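Local coordinates for protein polygalacturonase (Pectobacterium carotovorum subsp. carotovorum, PDB 1BHE) that hydrolyses the alpha-1,4-galacturonosyl links of polygalacturonic acid inside the chain, helping the bacterium macerate and soft-rot plant tissue, at residues N77-F82 with Q128-S133; C89-K94 with K147-R152. One frame throughout, in Å; residues are numbered along the deposited sequence.

Contact 1 (N77-F82 with Q128-S133)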
loop_
_atom_site.group_PDB
_atom_site.type_symbol
_atom_site.label_atom_id
_atom_site.label_comp_id
_atom_site.label_asym_id
_atom_site.label_seq_id
_atom_site.Cartn_x
_atom_site.Cartn_y
_atom_site.Cartn_z
ATOM N N ASN A 77 -20.306 -1.927 -7.597
ATOM C CA ASN A 77 -20.712 -1.352 -6.320
ATOM C C ASN A 77 -21.799 -2.225 -5.690
ATOM O O ASN A 77 -22.954 -1.840 -5.526
ATOM C CB ASN A 77 -21.186 0.090 -6.491
ATOM C CG ASN A 77 -22.357 0.276 -7.426
ATOM O OD1 ASN A 77 -22.487 -0.419 -8.435
ATOM N ND2 ASN A 77 -23.249 1.212 -7.112
ATOM N N ASN A 78 -21.416 -3.435 -5.305
ATOM C CA ASN A 78 -22.304 -4.432 -4.735
ATOM C C ASN A 78 -21.556 -5.253 -3.693
ATOM O O ASN A 78 -20.554 -5.890 -4.013
ATOM C CB ASN A 78 -22.835 -5.350 -5.851
ATOM C CG ASN A 78 -23.951 -6.235 -5.318
ATOM O OD1 ASN A 78 -23.681 -7.249 -4.679
ATOM N ND2 ASN A 78 -25.192 -5.807 -5.516
ATOM N N ALA A 79 -22.036 -5.253 -2.457
ATOM C CA ALA A 79 -21.350 -5.950 -1.376
ATOM C C ALA A 79 -21.422 -7.461 -1.492
ATOM O O ALA A 79 -20.417 -8.146 -1.290
ATOM C CB ALA A 79 -21.887 -5.467 -0.037
ATOM N N LYS A 80 -22.572 -8.008 -1.881
ATOM C CA LYS A 80 -22.721 -9.447 -2.059
ATOM C C LYS A 80 -21.793 -10.000 -3.130
ATOM O O LYS A 80 -21.293 -11.122 -3.005
ATOM C CB LYS A 80 -24.173 -9.822 -2.377
ATOM C CG LYS A 80 -24.392 -11.319 -2.521
ATOM C CD LYS A 80 -25.860 -11.669 -2.723
ATOM C CE LYS A 80 -26.032 -13.184 -2.775
ATOM N NZ LYS A 80 -26.980 -13.574 -3.858
ATOM N N SER A 81 -21.464 -9.218 -4.153
ATOM C CA SER A 81 -20.556 -9.634 -5.203
ATOM C C SER A 81 -19.141 -9.929 -4.717
ATOM O O SER A 81 -18.442 -10.685 -5.390
ATOM C CB SER A 81 -20.501 -8.577 -6.316
ATOM O OG SER A 81 -21.678 -8.645 -7.105
ATOM N N PHE A 82 -18.705 -9.352 -3.605
ATOM C CA PHE A 82 -17.375 -9.559 -3.062
ATOM C C PHE A 82 -17.353 -10.413 -1.802
ATOM O O PHE A 82 -16.286 -10.606 -1.205
ATOM C CB PHE A 82 -16.733 -8.183 -2.751
ATOM C CG PHE A 82 -16.378 -7.422 -4.000
ATOM C CD1 PHE A 82 -17.302 -6.614 -4.634
ATOM C CD2 PHE A 82 -15.108 -7.534 -4.552
ATOM C CE1 PHE A 82 -16.977 -5.937 -5.799
ATOM C CE2 PHE A 82 -14.774 -6.858 -5.704
ATOM C CZ PHE A 82 -15.708 -6.055 -6.336
ATOM N N GLN A 128 -25.298 -0.863 -4.301
ATOM C CA GLN A 128 -26.626 -1.224 -4.782
ATOM C C GLN A 128 -27.413 -1.951 -3.687
ATOM O O GLN A 128 -28.626 -1.963 -3.552
ATOM C CB GLN A 128 -26.524 -2.170 -5.981
ATOM C CG GLN A 128 -25.763 -1.623 -7.177
ATOM C CD GLN A 128 -25.467 -2.680 -8.226
ATOM O OE1 GLN A 128 -25.659 -3.878 -8.008
ATOM N NE2 GLN A 128 -24.991 -2.250 -9.388
ATOM N N ASP A 129 -26.657 -2.650 -2.879
ATOM C CA ASP A 129 -26.909 -3.519 -1.788
ATOM C C ASP A 129 -27.101 -2.934 -0.404
ATOM O O ASP A 129 -27.554 -3.630 0.516
ATOM C CB ASP A 129 -25.575 -4.346 -1.698
ATOM C CG ASP A 129 -25.901 -5.823 -1.769
ATOM O OD1 ASP A 129 -27.110 -6.128 -1.914
ATOM O OD2 ASP A 129 -24.968 -6.635 -1.662
ATOM N N LYS A 130 -26.573 -1.737 -0.159
ATOM C CA LYS A 130 -26.628 -1.126 1.166
ATOM C C LYS A 130 -27.032 0.341 1.048
ATOM O O LYS A 130 -27.052 0.896 -0.045
ATOM C CB LYS A 130 -25.284 -1.212 1.888
ATOM C CG LYS A 130 -24.614 -2.557 2.035
ATOM C CD LYS A 130 -25.351 -3.466 3.009
ATOM C CE LYS A 130 -24.670 -4.819 3.123
ATOM N NZ LYS A 130 -25.491 -5.804 3.882
ATOM N N LYS A 131 -27.303 0.989 2.181
ATOM C CA LYS A 131 -27.666 2.404 2.180
ATOM C C LYS A 131 -26.455 3.308 1.977
ATOM O O LYS A 131 -26.588 4.490 1.655
ATOM C CB LYS A 131 -28.339 2.770 3.512
ATOM C CG LYS A 131 -29.842 2.538 3.530
ATOM C CD LYS A 131 -30.493 3.281 4.690
ATOM C CE LYS A 131 -30.647 4.759 4.361
ATOM N NZ LYS A 131 -31.441 5.477 5.397
ATOM N N VAL A 132 -25.260 2.777 2.230
ATOM C CA VAL A 132 -24.036 3.561 2.213
ATOM C C VAL A 132 -22.997 3.069 1.207
ATOM O O VAL A 132 -23.118 2.000 0.619
ATOM C CB VAL A 132 -23.366 3.512 3.606
ATOM C CG1 VAL A 132 -24.128 4.326 4.638
ATOM C CG2 VAL A 132 -23.209 2.067 4.063
ATOM N N SER A 133 -21.937 3.863 1.074
ATOM C CA SER A 133 -20.791 3.510 0.247
ATOM C C SER A 133 -19.786 2.735 1.094
ATOM O O SER A 133 -19.945 2.671 2.316
ATOM C CB SER A 133 -20.093 4.774 -0.256
ATOM O OG SER A 133 -19.477 5.467 0.820
#
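Asn77, Asn78 and the backbone of Lys80 meet Gln128 and Asp129 in a polar loop-to-loop contact at the protein surface, between the loop that follows strand 72-75 and the one that runs from strand 118-120 to helix 136-144. The backbones join once, Gln128 N giving its hydrogen to Asn77 O at 2.8 Å. From there the Gln128 side chain reaches back over 77-78. Gln128 CG lies 3.3 Å from Asn77 O, and Gln128 OE1 takes a hydrogen bond of 3.2 Å from Asn78 ND2, the two amide planes turned 74° apart and the donor tilted out of the carbonyl plane. Asn77 ND2 is held by Lys126 O, just ahead of Gln128.

Strands 72-75 and 118-120 are themselves parallel neighbours in the right-handed parallel beta-helix of family 28, so the contact ties loops that leave adjacent coils. Asn78 also orders its own turn: with CG anti to the backbone N (chi1 -170°), Asn78 OD1 accepts in the carbonyl plane from Ser81 N, 3.0 Å away, an Asx motif. Asp129 approaches the same turn from across the contact, and Asp129 OD2 accepts from Lys80 N at 2.8 Å. Asp129 OD2 also lies 3.3 Å from Asn78 OD1, an acceptor-acceptor approach that the nearby backbone N-H groups probably help to offset. Ala79 CB packs 3.7 Å from Asp129 OD2.

Contact 2 (C89-K94 with K147-R152)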
loop_
_atom_site.group_PDB
_atom_site.type_symbol
_atom_site.label_atom_id
_atom_site.label_comp_id
_atom_site.label_asym_id
_atom_site.label_seq_id
_atom_site.Cartn_x
_atom_site.Cartn_y
_atom_site.Cartn_z
ATOM N N CYS A 89 -19.746 -9.370 3.700
ATOM C CA CYS A 89 -19.150 -8.170 3.118
ATOM C C CYS A 89 -20.033 -6.940 3.208
ATOM O O CYS A 89 -21.262 -7.018 3.218
ATOM C CB CYS A 89 -18.821 -8.493 1.652
ATOM S SG CYS A 89 -17.776 -7.325 0.763
ATOM N N GLY A 90 -19.414 -5.767 3.331
ATOM C CA GLY A 90 -20.131 -4.504 3.401
ATOM C C GLY A 90 -20.840 -4.278 4.725
ATOM O O GLY A 90 -21.872 -3.610 4.793
ATOM N N VAL A 91 -20.309 -4.855 5.792
ATOM C CA VAL A 91 -20.854 -4.760 7.136
ATOM C C VAL A 91 -19.742 -4.425 8.126
ATOM O O VAL A 91 -18.560 -4.486 7.791
ATOM C CB VAL A 91 -21.515 -6.075 7.597
ATOM C CG1 VAL A 91 -22.802 -6.359 6.838
ATOM C CG2 VAL A 91 -20.551 -7.246 7.456
ATOM N N VAL A 92 -20.123 -4.070 9.345
ATOM C CA VAL A 92 -19.188 -3.741 10.413
ATOM C C VAL A 92 -19.328 -4.801 11.505
ATOM O O VAL A 92 -20.455 -5.101 11.912
ATOM C CB VAL A 92 -19.443 -2.347 11.007
ATOM C CG1 VAL A 92 -18.519 -2.084 12.191
ATOM C CG2 VAL A 92 -19.275 -1.257 9.957
ATOM N N ASP A 93 -18.229 -5.425 11.918
ATOM C CA ASP A 93 -18.315 -6.504 12.907
ATOM C C ASP A 93 -16.955 -6.871 13.478
ATOM O O ASP A 93 -16.016 -6.078 13.428
ATOM C CB ASP A 93 -18.997 -7.717 12.268
ATOM C CG ASP A 93 -18.299 -8.269 11.043
ATOM O OD1 ASP A 93 -17.087 -8.034 10.852
ATOM O OD2 ASP A 93 -18.976 -8.955 10.245
ATOM N N LYS A 94 -16.813 -8.101 13.962
ATOM C CA LYS A 94 -15.581 -8.600 14.545
ATOM C C LYS A 94 -14.720 -9.349 13.532
ATOM O O LYS A 94 -13.682 -9.908 13.887
ATOM C CB LYS A 94 -15.889 -9.563 15.699
ATOM C CG LYS A 94 -16.165 -8.936 17.054
ATOM C CD LYS A 94 -16.668 -9.994 18.030
ATOM C CE LYS A 94 -16.835 -9.447 19.436
ATOM N NZ LYS A 94 -16.528 -10.478 20.469
ATOM N N LYS A 147 -14.691 -3.585 13.148
ATOM C CA LYS A 147 -14.005 -3.641 11.863
ATOM C C LYS A 147 -14.962 -3.636 10.676
ATOM O O LYS A 147 -15.975 -4.334 10.677
ATOM C CB LYS A 147 -13.126 -4.898 11.796
ATOM C CG LYS A 147 -12.079 -4.994 12.899
ATOM C CD LYS A 147 -11.110 -6.135 12.647
ATOM C CE LYS A 147 -10.850 -6.935 13.913
ATOM N NZ LYS A 147 -10.882 -8.401 13.632
ATOM N N GLN A 148 -14.616 -2.857 9.648
ATOM C CA GLN A 148 -15.437 -2.831 8.442
ATOM C C GLN A 148 -14.950 -3.935 7.501
ATOM O O GLN A 148 -13.779 -4.317 7.522
ATOM C CB GLN A 148 -15.410 -1.484 7.733
ATOM C CG GLN A 148 -14.101 -1.122 7.048
ATOM C CD GLN A 148 -13.264 -0.180 7.891
ATOM O OE1 GLN A 148 -13.003 -0.489 9.057
ATOM N NE2 GLN A 148 -12.843 0.944 7.326
ATOM N N ASN A 149 -15.872 -4.459 6.711
ATOM C CA ASN A 149 -15.547 -5.487 5.729
ATOM C C ASN A 149 -15.693 -4.833 4.362
ATOM O O ASN A 149 -16.810 -4.583 3.910
ATOM C CB ASN A 149 -16.428 -6.723 5.857
ATOM C CG ASN A 149 -16.237 -7.407 7.201
ATOM O OD1 ASN A 149 -15.428 -8.326 7.318
ATOM N ND2 ASN A 149 -16.980 -6.924 8.198
ATOM N N THR A 150 -14.582 -4.487 3.721
ATOM C CA THR A 150 -14.578 -3.845 2.412
ATOM C C THR A 150 -13.448 -4.459 1.570
ATOM O O THR A 150 -12.406 -4.824 2.109
ATOM C CB THR A 150 -14.334 -2.329 2.470
ATOM O OG1 THR A 150 -13.047 -2.093 3.071
ATOM C CG2 THR A 150 -15.372 -1.536 3.257
ATOM N N PRO A 151 -13.621 -4.550 0.259
ATOM C CA PRO A 151 -12.631 -5.129 -0.624
ATOM C C PRO A 151 -11.372 -4.319 -0.877
ATOM O O PRO A 151 -11.398 -3.117 -1.157
ATOM C CB PRO A 151 -13.370 -5.320 -1.947
ATOM C CG PRO A 151 -14.695 -4.681 -1.836
ATOM C CD PRO A 151 -14.854 -4.133 -0.452
ATOM N N ARG A 152 -10.217 -4.982 -0.814
ATOM C CA ARG A 152 -8.953 -4.422 -1.277
ATOM C C ARG A 152 -8.918 -4.453 -2.804
ATOM O O ARG A 152 -9.597 -5.307 -3.391
ATOM C CB ARG A 152 -7.766 -5.230 -0.741
ATOM C CG ARG A 152 -7.574 -5.022 0.762
ATOM C CD ARG A 152 -6.508 -5.970 1.303
ATOM N NE ARG A 152 -6.199 -5.666 2.705
ATOM C CZ ARG A 152 -5.486 -6.459 3.499
ATOM N NH1 ARG A 152 -4.997 -7.608 3.053
ATOM N NH2 ARG A 152 -5.273 -6.088 4.758
#
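Asn149 reaches across to Val91 and Asp93, and its side chain is the one to follow. Asn149 CB, pointing at the other segment, sits 3.6 Å from Val91 O. With CG anti to the carbonyl carbon (chi1 -63°), the amide lies beside 91-93, and Asn149 ND2 spends its hydrogens on two acceptors there: Val91 O at 2.9 Å and Asp93 OD1, also at 2.9 Å. Both bonds are nearly straight and close to the amide plane, which fixes the rotation of the group. ND2 stands above the carbonyl plane of Val91 and above the carboxylate plane of Asp93, the latter turned 75° from the amide. At the other tip, OD1 of this buried residue accepts from Gly96 N and Gly98 N.

Around it the backbones form a short antiparallel pairing, 92-93 with 147-148, separate from the parallel coils of the beta-helix. Asp93 and Lys147 are its hydrogen-bonded pair, with Asp93 N to Lys147 O at 2.8 Å; Val92 and Gln148 are the non-hydrogen-bonded one. Beyond the strands, Asn149 N gives Val91 O a second donor, and Gly90 N bonds to Asn149 O at 2.9 Å. Asp93 OD1 also accepts from Asn95 N. Lys147 bends its chain so that Lys147 NZ meets Lys94 O at 3.2 Å as well as Asn95 O. Gln148 packs on Ala138 and Ala141 of helix 136-144 and comes within about 7 Å of the side chain of Asp223, the predicted proton donor.

In the fold
Contact 1 is a surface meeting of two loops, whereas contact 2 is partly buried and has a short antiparallel strand pair. Their segments alternate along the chain: 77-82 and 89-94 both fall between strands 72-75 and 103-106, while 128-133 and 147-152 flank helix 136-144. The chemistry follows the setting, with several side chains sharing the bonding in contact 1 and backbone pairing around one buried amide in contact 2. The centres are 11 Å apart and the contacts touch, Phe82 CB lying 3.8 Å from Cys89 SG, whose disulfide goes to Cys99. Contact 1 is remote from the annotated active-site residues; contact 2 lies closer to them.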